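Local atomic coordinates of lectin (Cicer arietinum, PDB entry 3S18), a protein that agglutinates red blood cells and probably binds complex sugars, as a chickpea seed albumin with the four-bladed hemopexin fold. Residues D24-L29 with G43-R48; M173-A178 with Y186-E191; K139-D144 with Q152-S157. All blocks are in the same frame, centred on the assembly; numbering follows the deposited sequence.

Contact 1. Residues D24-L29 with G43-R48; sequences DKYVLL and GPSFVR
Phe-46 lies beside Asp-24, both side chains running the same way. The carboxylate sits at the rim of the ring, with OD2 of Asp-24 3.5 Å from CE1 of Phe-46 and the two planes nearly perpendicular, at 89°. The extended chain of Lys-25 runs alongside and brings its CE within 3.5 Å of Phe-46 CE1. The guanidinium of Arg-48 lies over one face of that ring. Its NH1 is hydrogen-bonded to the carbonyl of Gly-60 and lies 4.1 Å from OD2 of Asp-24, beyond salt-bridge range. The segments join the third and outermost strands of the first blade of the hemopexin propeller. Tyr-26 N bonds to Ser-45 O at 2.9 Å, and Ser-45 N bonds back to Tyr-26 O. Beyond this antiparallel pair the chain enters helix 47-50 with Phe-46 as its N-cap residue. Val-47 N gives a nearly straight bond of 3.0 Å to Asp-24 O. Water 1 donates to the same oxygen and accepts from Arg-48 N. The Tyr-26 ring, with CG between its backbone N and carbonyl carbon (chi1 75°), turns its edge to Val-47 CA. At the other end, CG1 of Val-27 packs on CB of Pro-44, which follows a cis peptide bond.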
ATOM      1  N   ASP A  24      -7.921  10.849  -7.439  1.00 27.40           N
ATOM      2  CA  ASP A  24      -6.785  11.176  -6.588  1.00 27.06           C
ATOM      3  C   ASP A  24      -6.865  12.616  -6.059  1.00 26.65           C
ATOM      4  O   ASP A  24      -5.889  13.167  -5.544  1.00 26.45           O
ATOM      5  CB  ASP A  24      -5.469  10.900  -7.317  1.00 27.92           C
ATOM      6  CG  ASP A  24      -5.350  11.649  -8.638  1.00 30.49           C
ATOM      7  OD1 ASP A  24      -6.315  12.329  -9.067  1.00 32.35           O
ATOM      8  OD2 ASP A  24      -4.273  11.546  -9.251  1.00 32.27           O
ATOM      9  N   LYS A  25      -8.055  13.196  -6.145  1.00 26.21           N
ATOM     10  CA  LYS A  25      -8.264  14.576  -5.724  1.00 26.72           C
ATOM     11  C   LYS A  25      -9.305  14.676  -4.603  1.00 26.47           C
ATOM     12  O   LYS A  25      -9.941  13.687  -4.237  1.00 25.94           O
ATOM     13  CB  LYS A  25      -8.669  15.424  -6.925  1.00 27.51           C
ATOM     14  CG  LYS A  25      -7.582  15.488  -7.972  1.00 28.52           C
ATOM     15  CD  LYS A  25      -8.003  16.290  -9.160  1.00 34.12           C
ATOM     16  CE  LYS A  25      -7.106  15.980 -10.346  1.00 36.38           C
ATOM     17  NZ  LYS A  25      -7.273  17.065 -11.351  1.00 42.21           N
ATOM     18  N   TYR A  26      -9.470  15.861  -4.040  1.00 26.96           N
ATOM     19  CA  TYR A  26     -10.527  16.046  -3.067  1.00 27.44           C
ATOM     20  C   TYR A  26     -11.075  17.464  -3.179  1.00 28.32           C
ATOM     21  O   TYR A  26     -10.456  18.308  -3.786  1.00 29.43           O
ATOM     22  CB  TYR A  26     -10.014  15.735  -1.654  1.00 26.56           C
ATOM     23  CG  TYR A  26      -9.126  16.805  -1.065  1.00 27.80           C
ATOM     24  CD1 TYR A  26      -7.763  16.868  -1.380  1.00 29.36           C
ATOM     25  CD2 TYR A  26      -9.649  17.755  -0.193  1.00 28.79           C
ATOM     26  CE1 TYR A  26      -6.946  17.861  -0.841  1.00 30.07           C
ATOM     27  CE2 TYR A  26      -8.851  18.745   0.344  1.00 30.84           C
ATOM     28  CZ  TYR A  26      -7.504  18.791   0.018  1.00 31.40           C
ATOM     29  OH  TYR A  26      -6.728  19.774   0.562  1.00 34.36           O
ATOM     30  N   VAL A  27     -12.260  17.695  -2.635  1.00 28.99           N
ATOM     31  CA  VAL A  27     -12.820  19.037  -2.511  1.00 29.96           C
ATOM     32  C   VAL A  27     -13.323  19.216  -1.093  1.00 29.73           C
ATOM     33  O   VAL A  27     -13.805  18.273  -0.468  1.00 30.08           O
ATOM     34  CB  VAL A  27     -13.988  19.335  -3.526  1.00 30.62           C
ATOM     35  CG1 VAL A  27     -13.523  19.230  -4.967  1.00 32.75           C
ATOM     36  CG2 VAL A  27     -15.174  18.437  -3.302  1.00 30.32           C
ATOM     37  N   LEU A  28     -13.188  20.419  -0.568  1.00 30.91           N
ATOM     38  CA  LEU A  28     -13.818  20.759   0.696  1.00 31.47           C
ATOM     39  C   LEU A  28     -15.061  21.580   0.396  1.00 33.01           C
ATOM     40  O   LEU A  28     -14.992  22.620  -0.263  1.00 34.43           O
ATOM     41  CB  LEU A  28     -12.860  21.526   1.602  1.00 31.45           C
ATOM     42  CG  LEU A  28     -13.456  22.260   2.817  1.00 32.02           C
ATOM     43  CD1 LEU A  28     -14.148  21.297   3.789  1.00 31.33           C
ATOM     44  CD2 LEU A  28     -12.379  23.089   3.530  1.00 32.16           C
ATOM     45  N   LEU A  29     -16.194  21.106   0.887  1.00 33.49           N
ATOM     46  CA  LEU A  29     -17.488  21.676   0.543  1.00 35.34           C
ATOM     47  C   LEU A  29     -18.195  22.251   1.764  1.00 36.12           C
ATOM     48  O   LEU A  29     -18.130  21.679   2.850  1.00 35.29           O
ATOM     49  CB  LEU A  29     -18.364  20.568  -0.061  1.00 35.34           C
ATOM     50  CG  LEU A  29     -19.365  20.922  -1.156  1.00 36.70           C
ATOM     51  CD1 LEU A  29     -18.634  21.269  -2.443  1.00 38.70           C
ATOM     52  CD2 LEU A  29     -20.303  19.778  -1.394  1.00 36.04           C
ATOM     53  N   GLY A  43     -10.258  23.288  -3.458  1.00 38.44           N
ATOM     54  CA  GLY A  43     -10.146  22.236  -4.463  1.00 37.61           C
ATOM     55  C   GLY A  43     -11.018  22.485  -5.680  1.00 37.79           C
ATOM     56  O   GLY A  43     -11.612  23.547  -5.795  1.00 38.49           O
ATOM     57  N   PRO A  44     -11.110  21.502  -6.598  1.00 37.40           N
ATOM     58  CA  PRO A  44     -10.489  20.178  -6.549  1.00 36.50           C
ATOM     59  C   PRO A  44      -8.962  20.246  -6.629  1.00 36.77           C
ATOM     60  O   PRO A  44      -8.410  20.981  -7.446  1.00 36.75           O
ATOM     61  CB  PRO A  44     -11.049  19.484  -7.789  1.00 36.81           C
ATOM     62  CG  PRO A  44     -11.352  20.586  -8.727  1.00 37.70           C
ATOM     63  CD  PRO A  44     -11.825  21.720  -7.869  1.00 38.10           C
ATOM     64  N   SER A  45      -8.291  19.498  -5.760  1.00 35.95           N
ATOM     65  CA  SER A  45      -6.843  19.447  -5.786  1.00 36.53           C
ATOM     66  C   SER A  45      -6.360  18.068  -5.420  1.00 35.26           C
ATOM     67  O   SER A  45      -7.095  17.297  -4.819  1.00 34.83           O
ATOM     68  CB  SER A  45      -6.247  20.507  -4.852  1.00 37.02           C
ATOM     69  OG  SER A  45      -6.777  20.385  -3.561  1.00 38.22           O
ATOM     70  N   PHE A  46      -5.123  17.751  -5.791  1.00 35.24           N
ATOM     71  CA  PHE A  46      -4.574  16.442  -5.486  1.00 34.30           C
ATOM     72  C   PHE A  46      -4.505  16.267  -3.960  1.00 33.20           C
ATOM     73  O   PHE A  46      -4.186  17.214  -3.237  1.00 33.09           O
ATOM     74  CB  PHE A  46      -3.197  16.235  -6.137  1.00 34.98           C
ATOM     75  CG  PHE A  46      -3.227  16.187  -7.653  1.00 37.39           C
ATOM     76  CD1 PHE A  46      -3.733  15.071  -8.324  1.00 38.22           C
ATOM     77  CD2 PHE A  46      -2.716  17.250  -8.408  1.00 38.15           C
ATOM     78  CE1 PHE A  46      -3.752  15.016  -9.733  1.00 40.28           C
ATOM     79  CE2 PHE A  46      -2.727  17.213  -9.816  1.00 40.66           C
ATOM     80  CZ  PHE A  46      -3.245  16.093 -10.485  1.00 41.55           C
ATOM     81  N   VAL A  47      -4.829  15.064  -3.486  1.00 31.81           N
ATOM     82  CA  VAL A  47      -4.689  14.724  -2.079  1.00 31.08           C
ATOM     83  C   VAL A  47      -3.256  15.011  -1.636  1.00 31.88           C
ATOM     84  O   VAL A  47      -3.023  15.554  -0.547  1.00 31.41           O
ATOM     85  CB  VAL A  47      -5.102  13.241  -1.784  1.00 30.41           C
ATOM     86  CG1 VAL A  47      -4.709  12.811  -0.356  1.00 29.24           C
ATOM     87  CG2 VAL A  47      -6.611  13.046  -1.999  1.00 28.98           C
ATOM     88  N   ARG A  48      -2.299  14.686  -2.499  1.00 33.04           N
ATOM     89  CA  ARG A  48      -0.891  14.863  -2.152  1.00 34.49           C
ATOM     90  C   ARG A  48      -0.483  16.340  -2.046  1.00 35.72           C
ATOM     91  O   ARG A  48       0.492  16.649  -1.380  1.00 36.52           O
ATOM     92  CB  ARG A  48       0.014  14.111  -3.125  1.00 34.99           C
ATOM     93  CG  ARG A  48       0.107  14.724  -4.499  1.00 36.57           C
ATOM     94  CD  ARG A  48       0.935  13.850  -5.417  1.00 41.29           C
ATOM     95  NE  ARG A  48       0.612  14.111  -6.818  1.00 45.10           N
ATOM     96  CZ  ARG A  48      -0.253  13.404  -7.538  1.00 46.46           C
ATOM     97  NH1 ARG A  48      -0.885  12.359  -7.006  1.00 45.41           N
ATOM     98  NH2 ARG A  48      -0.478  13.739  -8.806  1.00 49.36           N
TER
HETATM   99  O   HOH W   1      -3.217  12.875  -4.908  1.00 17.55           O

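Contact 2. Residues M173-A178 with Y186-E191; sequences MDSAFA and YLFKGE. With CA (calcium ion), chain D.
Phe-177 packs against Tyr-186 and Phe-188 on one face of an antiparallel hairpin, and this aromatic group is the dense part of the contact. Its CZ comes 3.7 Å from CD2 of Tyr-186, with the two ring planes at 35°. On its other flank, CE1 approaches the edge of the Phe-188 ring at CE2. Ser-175 shares this face; chi1 of 54° puts its OG between the backbone N and carbonyl carbon, 3.3 Å from CB of Phe-188, and OG bonds weakly to Ile-6 O. The reverse face is lined by Ala-176 and Leu-187, whose CD2 meets the Ala-176 methyl, while CD1 of Leu-187 touches SD of Met-173. The looser end is at the partly exposed Asp-174 and Lys-189. There OD2 of Asp-174 stays 4.1 Å from CG of Lys-189, and the lysine NZ bonds instead to the carbonyls of Ile-168 and Gly-172. Asp-174 and Ser-175 both face Phe-188 in a classic beta bulge. Asp-174 N bonds to Phe-188 O at 2.9 Å, and Ser-175 N adds a weak bond to it. The calcium ion is bound by Asp-174 O at 2.4 Å and two waters, its other ligands including the carbonyls of Asn-7, Asp-65 and Asp-121. Strand 175-178 is the inner edge of the fourth blade; Phe-177 touches Ala-9 of strand 6-11 in the first, and Trp-217 meets Tyr-186 and Phe-188 edge-to-face.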
ATOM      1  N   MET A 173     -23.037   0.842  -2.149  1.00 37.83           N
ATOM      2  CA  MET A 173     -22.870   2.285  -2.324  1.00 38.11           C
ATOM      3  C   MET A 173     -21.424   2.722  -2.372  1.00 36.14           C
ATOM      4  O   MET A 173     -20.573   2.110  -1.740  1.00 35.92           O
ATOM      5  CB  MET A 173     -23.653   3.089  -1.292  1.00 38.76           C
ATOM      6  CG  MET A 173     -23.408   2.725   0.109  1.00 42.08           C
ATOM      7  SD  MET A 173     -25.002   2.653   0.942  1.00 53.61           S
ATOM      8  CE  MET A 173     -25.865   1.488  -0.095  1.00 53.15           C
ATOM      9  N   ASP A 174     -21.169   3.778  -3.138  1.00 34.58           N
ATOM     10  CA  ASP A 174     -19.813   4.192  -3.482  1.00 33.40           C
ATOM     11  C   ASP A 174     -19.147   5.071  -2.424  1.00 30.89           C
ATOM     12  O   ASP A 174     -17.934   5.042  -2.261  1.00 29.68           O
ATOM     13  CB  ASP A 174     -19.791   4.893  -4.853  1.00 34.14           C
ATOM     14  CG  ASP A 174     -19.901   3.920  -6.019  1.00 38.70           C
ATOM     15  OD1 ASP A 174     -19.688   2.716  -5.769  1.00 42.78           O
ATOM     16  OD2 ASP A 174     -20.191   4.351  -7.189  1.00 41.47           O
ATOM     17  N   SER A 175     -19.939   5.867  -1.721  1.00 30.13           N
ATOM     18  CA  SER A 175     -19.399   6.727  -0.669  1.00 29.26           C
ATOM     19  C   SER A 175     -20.519   7.227   0.196  1.00 28.48           C
ATOM     20  O   SER A 175     -21.672   7.111  -0.186  1.00 28.84           O
ATOM     21  CB  SER A 175     -18.654   7.904  -1.250  1.00 28.83           C
ATOM     22  OG  SER A 175     -19.499   8.576  -2.161  1.00 35.62           O
ATOM     23  N   ALA A 176     -20.163   7.779   1.358  1.00 26.99           N
ATOM     24  CA  ALA A 176     -21.131   8.282   2.333  1.00 26.63           C
ATOM     25  C   ALA A 176     -20.452   9.187   3.345  1.00 25.86           C
ATOM     26  O   ALA A 176     -19.230   9.096   3.562  1.00 25.34           O
ATOM     27  CB  ALA A 176     -21.820   7.114   3.071  1.00 26.52           C
ATOM     28  N   PHE A 177     -21.252  10.046   3.964  1.00 25.50           N
ATOM     29  CA  PHE A 177     -20.868  10.732   5.200  1.00 25.39           C
ATOM     30  C   PHE A 177     -22.097  11.109   6.048  1.00 25.81           C
ATOM     31  O   PHE A 177     -23.191  11.260   5.514  1.00 25.96           O
ATOM     32  CB  PHE A 177     -19.976  11.950   4.924  1.00 25.20           C
ATOM     33  CG  PHE A 177     -20.665  13.091   4.205  1.00 25.88           C
ATOM     34  CD1 PHE A 177     -20.746  13.111   2.818  1.00 26.77           C
ATOM     35  CD2 PHE A 177     -21.179  14.162   4.912  1.00 26.49           C
ATOM     36  CE1 PHE A 177     -21.349  14.175   2.139  1.00 29.05           C
ATOM     37  CE2 PHE A 177     -21.797  15.229   4.248  1.00 29.32           C
ATOM     38  CZ  PHE A 177     -21.880  15.235   2.857  1.00 28.53           C
ATOM     39  N   ALA A 178     -21.907  11.222   7.361  1.00 25.92           N
ATOM     40  CA  ALA A 178     -22.953  11.702   8.275  1.00 27.44           C
ATOM     41  C   ALA A 178     -23.134  13.205   8.148  1.00 28.63           C
ATOM     42  O   ALA A 178     -22.171  13.954   7.960  1.00 27.82           O
ATOM     43  CB  ALA A 178     -22.619  11.347   9.714  1.00 27.10           C
ATOM     44  N   TYR A 186     -25.788  10.997   4.037  1.00 31.89           N
ATOM     45  CA  TYR A 186     -25.838  11.066   2.591  1.00 31.05           C
ATOM     46  C   TYR A 186     -25.145   9.858   1.996  1.00 29.83           C
ATOM     47  O   TYR A 186     -24.059   9.481   2.420  1.00 28.97           O
ATOM     48  CB  TYR A 186     -25.164  12.341   2.096  1.00 31.24           C
ATOM     49  CG  TYR A 186     -25.871  13.617   2.504  1.00 33.81           C
ATOM     50  CD1 TYR A 186     -26.965  14.103   1.771  1.00 36.44           C
ATOM     51  CD2 TYR A 186     -25.443  14.342   3.605  1.00 34.62           C
ATOM     52  CE1 TYR A 186     -27.617  15.291   2.138  1.00 38.41           C
ATOM     53  CE2 TYR A 186     -26.083  15.520   3.984  1.00 36.87           C
ATOM     54  CZ  TYR A 186     -27.162  15.987   3.250  1.00 38.17           C
ATOM     55  OH  TYR A 186     -27.770  17.146   3.635  1.00 40.74           O
ATOM     56  N   LEU A 187     -25.775   9.257   1.003  1.00 29.53           N
ATOM     57  CA  LEU A 187     -25.206   8.118   0.324  1.00 29.46           C
ATOM     58  C   LEU A 187     -25.022   8.496  -1.134  1.00 29.68           C
ATOM     59  O   LEU A 187     -25.876   9.183  -1.706  1.00 30.01           O
ATOM     60  CB  LEU A 187     -26.144   6.912   0.433  1.00 29.79           C
ATOM     61  CG  LEU A 187     -26.802   6.599   1.777  1.00 30.51           C
ATOM     62  CD1 LEU A 187     -27.715   5.370   1.628  1.00 32.48           C
ATOM     63  CD2 LEU A 187     -25.762   6.367   2.877  1.00 29.33           C
ATOM     64  N   PHE A 188     -23.935   8.034  -1.738  1.00 28.65           N
ATOM     65  CA  PHE A 188     -23.694   8.308  -3.149  1.00 29.99           C
ATOM     66  C   PHE A 188     -23.416   7.057  -3.953  1.00 30.80           C
ATOM     67  O   PHE A 188     -22.799   6.108  -3.456  1.00 30.76           O
ATOM     68  CB  PHE A 188     -22.522   9.275  -3.319  1.00 29.76           C
ATOM     69  CG  PHE A 188     -22.711  10.575  -2.622  1.00 29.04           C
ATOM     70  CD1 PHE A 188     -23.311  11.640  -3.272  1.00 32.10           C
ATOM     71  CD2 PHE A 188     -22.273  10.739  -1.313  1.00 29.62           C
ATOM     72  CE1 PHE A 188     -23.502  12.874  -2.618  1.00 33.19           C
ATOM     73  CE2 PHE A 188     -22.450  11.952  -0.648  1.00 31.41           C
ATOM     74  CZ  PHE A 188     -23.064  13.026  -1.303  1.00 32.50           C
ATOM     75  N   LYS A 189     -23.859   7.072  -5.206  1.00 32.33           N
ATOM     76  CA  LYS A 189     -23.599   5.984  -6.146  1.00 34.20           C
ATOM     77  C   LYS A 189     -23.821   6.484  -7.570  1.00 35.64           C
ATOM     78  O   LYS A 189     -24.943   6.836  -7.935  1.00 36.66           O
ATOM     79  CB  LYS A 189     -24.512   4.789  -5.867  1.00 34.25           C
ATOM     80  CG  LYS A 189     -24.135   3.559  -6.660  1.00 36.63           C
ATOM     81  CD  LYS A 189     -25.202   2.490  -6.537  1.00 39.74           C
ATOM     82  CE  LYS A 189     -24.641   1.120  -6.874  1.00 40.51           C
ATOM     83  NZ  LYS A 189     -25.428   0.061  -6.192  1.00 42.03           N
ATOM     84  N   GLY A 190     -22.756   6.508  -8.366  1.00 36.15           N
ATOM     85  CA  GLY A 190     -22.809   7.085  -9.703  1.00 38.34           C
ATOM     86  C   GLY A 190     -23.240   8.541  -9.640  1.00 39.23           C
ATOM     87  O   GLY A 190     -22.733   9.317  -8.818  1.00 38.12           O
ATOM     88  N   GLU A 191     -24.207   8.902 -10.480  1.00 41.06           N
ATOM     89  CA  GLU A 191     -24.714  10.274 -10.530  1.00 42.60           C
ATOM     90  C   GLU A 191     -25.845  10.530  -9.525  1.00 42.51           C
ATOM     91  O   GLU A 191     -26.423  11.624  -9.498  1.00 43.10           O
ATOM     92  CB  GLU A 191     -25.128  10.653 -11.972  1.00 44.37           C
ATOM     93  CG  GLU A 191     -26.182   9.738 -12.591  1.00 48.92           C
ATOM     94  CD  GLU A 191     -25.974   9.498 -14.073  1.00 55.12           C
ATOM     95  OE1 GLU A 191     -25.022   8.765 -14.423  1.00 57.19           O
ATOM     96  OE2 GLU A 191     -26.771  10.027 -14.890  1.00 59.32           O
TER
HETATM   97 CA    CA D 229     -15.697   4.121  -2.216  1.00 27.01          CA
HETATM   98  O   HOH W   2     -16.387   2.724  -3.819  1.00 32.04           O
HETATM   99  O   HOH W   3     -14.305   2.203  -2.413  1.00 23.94           O

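Contact 3. Residues K139-D144 with Q152-S157; sequences KYARID and QNKSIS. With SO4 (sulfate ion), chain C.
Tyr-140 and Ser-155 form an antiparallel hydrogen-bonded pair in the third blade of the hemopexin propeller. Tyr-140 N bonds to Ser-155 O at 2.8 Å, and Ser-155 N returns a longer bond to Tyr-140 O. The hairpin strands part toward Gln-152, where water 4 bridges the gap. It donates to the carbonyls of Tyr-140 and Asn-153 and accepts from Gln-152 NE2, lying over the centre of the Tyr-140 ring. At the other end Ile-156 is the N-cap residue of helix 157-160, and its O meets the edge of the tyrosine ring, 3.4 Å from Tyr-140 CE1. On the reverse face, CB of Ala-141 packs on CG of Lys-154. Gln-152 reaches across, extended beyond CG, and its amide plane stands nearly at right angles to both the Tyr-140 ring and the Arg-142 guanidinium. Arg-142 is extended too, with CG anti to the backbone N (chi1 -179°). Its NE forms a salt bridge with Glu-131. Its NH1 bonds to Gln-152 OE1 at 3.1 Å, in the guanidinium plane but well above the plane of the amide carbonyl. A sulfate, probably from the crystallisation liquor, bonds to Tyr-133 OH and lays O2 over one face of the guanidinium, 3.7 Å from Arg-142 NH1. Its O4, at the tyrosine ring edge, accepts from Tyr-140 OH at 2.5 Å and from Gln-152 NE2 at 3.0 Å.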
ATOM      1  N   LYS A 139     -23.468  -5.775   1.705  1.00 29.10           N
ATOM      2  CA  LYS A 139     -23.380  -6.011   3.141  1.00 28.98           C
ATOM      3  C   LYS A 139     -23.021  -4.750   3.902  1.00 28.39           C
ATOM      4  O   LYS A 139     -22.422  -3.795   3.355  1.00 27.27           O
ATOM      5  CB  LYS A 139     -22.301  -7.064   3.460  1.00 29.41           C
ATOM      6  CG  LYS A 139     -22.459  -8.412   2.762  1.00 31.18           C
ATOM      7  CD  LYS A 139     -23.656  -9.174   3.320  1.00 36.10           C
ATOM      8  CE  LYS A 139     -23.949 -10.408   2.488  1.00 38.29           C
ATOM      9  NZ  LYS A 139     -25.407 -10.495   2.246  1.00 42.13           N
ATOM     10  N   TYR A 140     -23.371  -4.754   5.182  1.00 28.21           N
ATOM     11  CA  TYR A 140     -22.886  -3.714   6.070  1.00 27.55           C
ATOM     12  C   TYR A 140     -22.427  -4.271   7.412  1.00 27.10           C
ATOM     13  O   TYR A 140     -22.935  -5.279   7.895  1.00 27.06           O
ATOM     14  CB  TYR A 140     -23.918  -2.575   6.238  1.00 27.21           C
ATOM     15  CG  TYR A 140     -24.981  -2.812   7.291  1.00 29.10           C
ATOM     16  CD1 TYR A 140     -26.005  -3.745   7.093  1.00 30.13           C
ATOM     17  CD2 TYR A 140     -24.979  -2.084   8.482  1.00 29.28           C
ATOM     18  CE1 TYR A 140     -26.988  -3.951   8.068  1.00 29.34           C
ATOM     19  CE2 TYR A 140     -25.959  -2.283   9.450  1.00 29.05           C
ATOM     20  CZ  TYR A 140     -26.953  -3.216   9.237  1.00 28.40           C
ATOM     21  OH  TYR A 140     -27.893  -3.433  10.221  1.00 29.70           O
ATOM     22  N   ALA A 141     -21.475  -3.566   8.007  1.00 26.73           N
ATOM     23  CA  ALA A 141     -21.034  -3.830   9.358  1.00 26.50           C
ATOM     24  C   ALA A 141     -21.288  -2.614  10.236  1.00 26.01           C
ATOM     25  O   ALA A 141     -21.357  -1.487   9.762  1.00 26.05           O
ATOM     26  CB  ALA A 141     -19.563  -4.195   9.373  1.00 26.20           C
ATOM     27  N   ARG A 142     -21.419  -2.874  11.529  1.00 25.53           N
ATOM     28  CA  ARG A 142     -21.620  -1.861  12.529  1.00 25.31           C
ATOM     29  C   ARG A 142     -20.555  -2.131  13.584  1.00 24.97           C
ATOM     30  O   ARG A 142     -20.534  -3.215  14.182  1.00 24.86           O
ATOM     31  CB  ARG A 142     -23.010  -2.038  13.130  1.00 25.90           C
ATOM     32  CG  ARG A 142     -23.382  -1.018  14.193  1.00 26.50           C
ATOM     33  CD  ARG A 142     -24.646  -1.493  14.873  1.00 25.19           C
ATOM     34  NE  ARG A 142     -24.991  -0.617  15.977  1.00 27.91           N
ATOM     35  CZ  ARG A 142     -26.029  -0.799  16.790  1.00 28.04           C
ATOM     36  NH1 ARG A 142     -26.847  -1.836  16.624  1.00 27.91           N
ATOM     37  NH2 ARG A 142     -26.247   0.067  17.762  1.00 27.74           N
ATOM     38  N   ILE A 143     -19.656  -1.166  13.784  1.00 24.13           N
ATOM     39  CA  ILE A 143     -18.511  -1.369  14.682  1.00 24.26           C
ATOM     40  C   ILE A 143     -18.410  -0.267  15.726  1.00 24.76           C
ATOM     41  O   ILE A 143     -19.095   0.754  15.627  1.00 24.48           O
ATOM     42  CB  ILE A 143     -17.156  -1.463  13.919  1.00 23.79           C
ATOM     43  CG1 ILE A 143     -16.700  -0.080  13.425  1.00 24.15           C
ATOM     44  CG2 ILE A 143     -17.234  -2.514  12.779  1.00 23.71           C
ATOM     45  CD1 ILE A 143     -15.239  -0.019  12.933  1.00 25.75           C
ATOM     46  N   ASP A 144     -17.591  -0.520  16.740  1.00 25.08           N
ATOM     47  CA  ASP A 144     -17.144   0.494  17.669  1.00 26.93           C
ATOM     48  C   ASP A 144     -15.639   0.623  17.458  1.00 26.89           C
ATOM     49  O   ASP A 144     -14.912  -0.341  17.675  1.00 27.60           O
ATOM     50  CB  ASP A 144     -17.475   0.071  19.107  1.00 28.16           C
ATOM     51  CG  ASP A 144     -16.996   1.070  20.147  1.00 29.52           C
ATOM     52  OD1 ASP A 144     -15.823   1.488  20.100  1.00 32.26           O
ATOM     53  OD2 ASP A 144     -17.787   1.422  21.036  1.00 31.45           O
ATOM     54  N   GLN A 152     -22.558  -6.343  15.946  1.00 27.26           N
ATOM     55  CA  GLN A 152     -23.517  -7.375  15.539  1.00 27.58           C
ATOM     56  C   GLN A 152     -22.997  -8.145  14.319  1.00 27.22           C
ATOM     57  O   GLN A 152     -21.995  -7.759  13.723  1.00 26.21           O
ATOM     58  CB  GLN A 152     -24.836  -6.693  15.196  1.00 28.12           C
ATOM     59  CG  GLN A 152     -24.678  -5.692  14.056  1.00 26.73           C
ATOM     60  CD  GLN A 152     -25.841  -4.750  13.949  1.00 30.69           C
ATOM     61  OE1 GLN A 152     -26.502  -4.435  14.948  1.00 31.02           O
ATOM     62  NE2 GLN A 152     -26.097  -4.270  12.732  1.00 30.37           N
ATOM     63  N   ASN A 153     -23.676  -9.225  13.939  1.00 28.14           N
ATOM     64  CA  ASN A 153     -23.320  -9.956  12.717  1.00 28.61           C
ATOM     65  C   ASN A 153     -23.384  -9.043  11.489  1.00 28.48           C
ATOM     66  O   ASN A 153     -24.243  -8.165  11.393  1.00 28.01           O
ATOM     67  CB  ASN A 153     -24.265 -11.139  12.472  1.00 29.03           C
ATOM     68  CG  ASN A 153     -24.092 -12.269  13.466  1.00 30.24           C
ATOM     69  OD1 ASN A 153     -23.018 -12.467  14.055  1.00 29.87           O
ATOM     70  ND2 ASN A 153     -25.164 -13.035  13.656  1.00 28.73           N
ATOM     71  N   LYS A 154     -22.481  -9.257  10.542  1.00 29.16           N
ATOM     72  CA  LYS A 154     -22.562  -8.548   9.282  1.00 30.08           C
ATOM     73  C   LYS A 154     -23.821  -9.034   8.582  1.00 30.91           C
ATOM     74  O   LYS A 154     -24.136 -10.218   8.617  1.00 30.30           O
ATOM     75  CB  LYS A 154     -21.321  -8.818   8.438  1.00 30.93           C
ATOM     76  CG  LYS A 154     -20.072  -8.087   8.972  1.00 31.70           C
ATOM     77  CD  LYS A 154     -18.843  -8.658   8.335  1.00 35.47           C
ATOM     78  CE  LYS A 154     -17.942  -9.263   9.350  1.00 40.65           C
ATOM     79  NZ  LYS A 154     -17.120  -8.185  10.008  1.00 43.07           N
ATOM     80  N   SER A 155     -24.568  -8.115   7.995  1.00 30.87           N
ATOM     81  CA  SER A 155     -25.751  -8.541   7.296  1.00 33.36           C
ATOM     82  C   SER A 155     -26.040  -7.665   6.092  1.00 33.28           C
ATOM     83  O   SER A 155     -25.306  -6.728   5.781  1.00 32.34           O
ATOM     84  CB  SER A 155     -26.963  -8.662   8.242  1.00 34.34           C
ATOM     85  OG  SER A 155     -27.369  -7.393   8.712  1.00 36.90           O
ATOM     86  N   ILE A 156     -27.100  -8.024   5.403  1.00 34.35           N
ATOM     87  CA  ILE A 156     -27.502  -7.358   4.201  1.00 35.39           C
ATOM     88  C   ILE A 156     -27.883  -5.906   4.505  1.00 35.32           C
ATOM     89  O   ILE A 156     -28.519  -5.610   5.531  1.00 34.61           O
ATOM     90  CB  ILE A 156     -28.650  -8.141   3.570  1.00 36.76           C
ATOM     91  CG1 ILE A 156     -28.098  -9.375   2.834  1.00 36.21           C
ATOM     92  CG2 ILE A 156     -29.431  -7.273   2.651  1.00 39.18           C
ATOM     93  CD1 ILE A 156     -29.166 -10.305   2.380  1.00 40.34           C
ATOM     94  N   SER A 157     -27.453  -5.005   3.626  1.00 35.64           N
ATOM     95  CA  SER A 157     -27.772  -3.590   3.754  1.00 36.95           C
ATOM     96  C   SER A 157     -29.260  -3.350   4.014  1.00 38.06           C
ATOM     97  O   SER A 157     -29.608  -2.598   4.918  1.00 37.88           O
ATOM     98  CB  SER A 157     -27.284  -2.815   2.521  1.00 37.17           C
ATOM     99  OG  SER A 157     -27.830  -1.497   2.483  1.00 39.68           O
TER
HETATM  100  S   SO4 C 228     -28.699  -0.754  12.509  1.00 30.47           S
HETATM  101  O1  SO4 C 228     -28.655   0.132  11.359  1.00 36.48           O
HETATM  102  O2  SO4 C 228     -28.291  -0.027  13.684  1.00 31.33           O
HETATM  103  O3  SO4 C 228     -30.087  -1.163  12.550  1.00 40.07           O
HETATM  104  O4  SO4 C 228     -27.939  -1.979  12.304  1.00 33.80           O
HETATM  105  O   HOH W   4     -24.487  -5.542  10.478  1.00 21.11           O

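From the N terminus, contact 1 comes first: it closes the loop between strand 25-30 and strand 43-46 at the rim of the first blade. Contact 3 follows, closing the hairpin of strands 139-144 and 149-156 at the outer part of the third. Contact 2 comes last and closes the hairpin of strands 175-178 and 184-189, the inner pair of the fourth. The three are in series; none nests or crosses. Contacts 1 and 3 lie on opposite sides of the chain's centre, their own centres about 30 Å apart. Contact 2 is nearer the middle, about 17 Å centre to centre from each, and joins its blade to the calcium site.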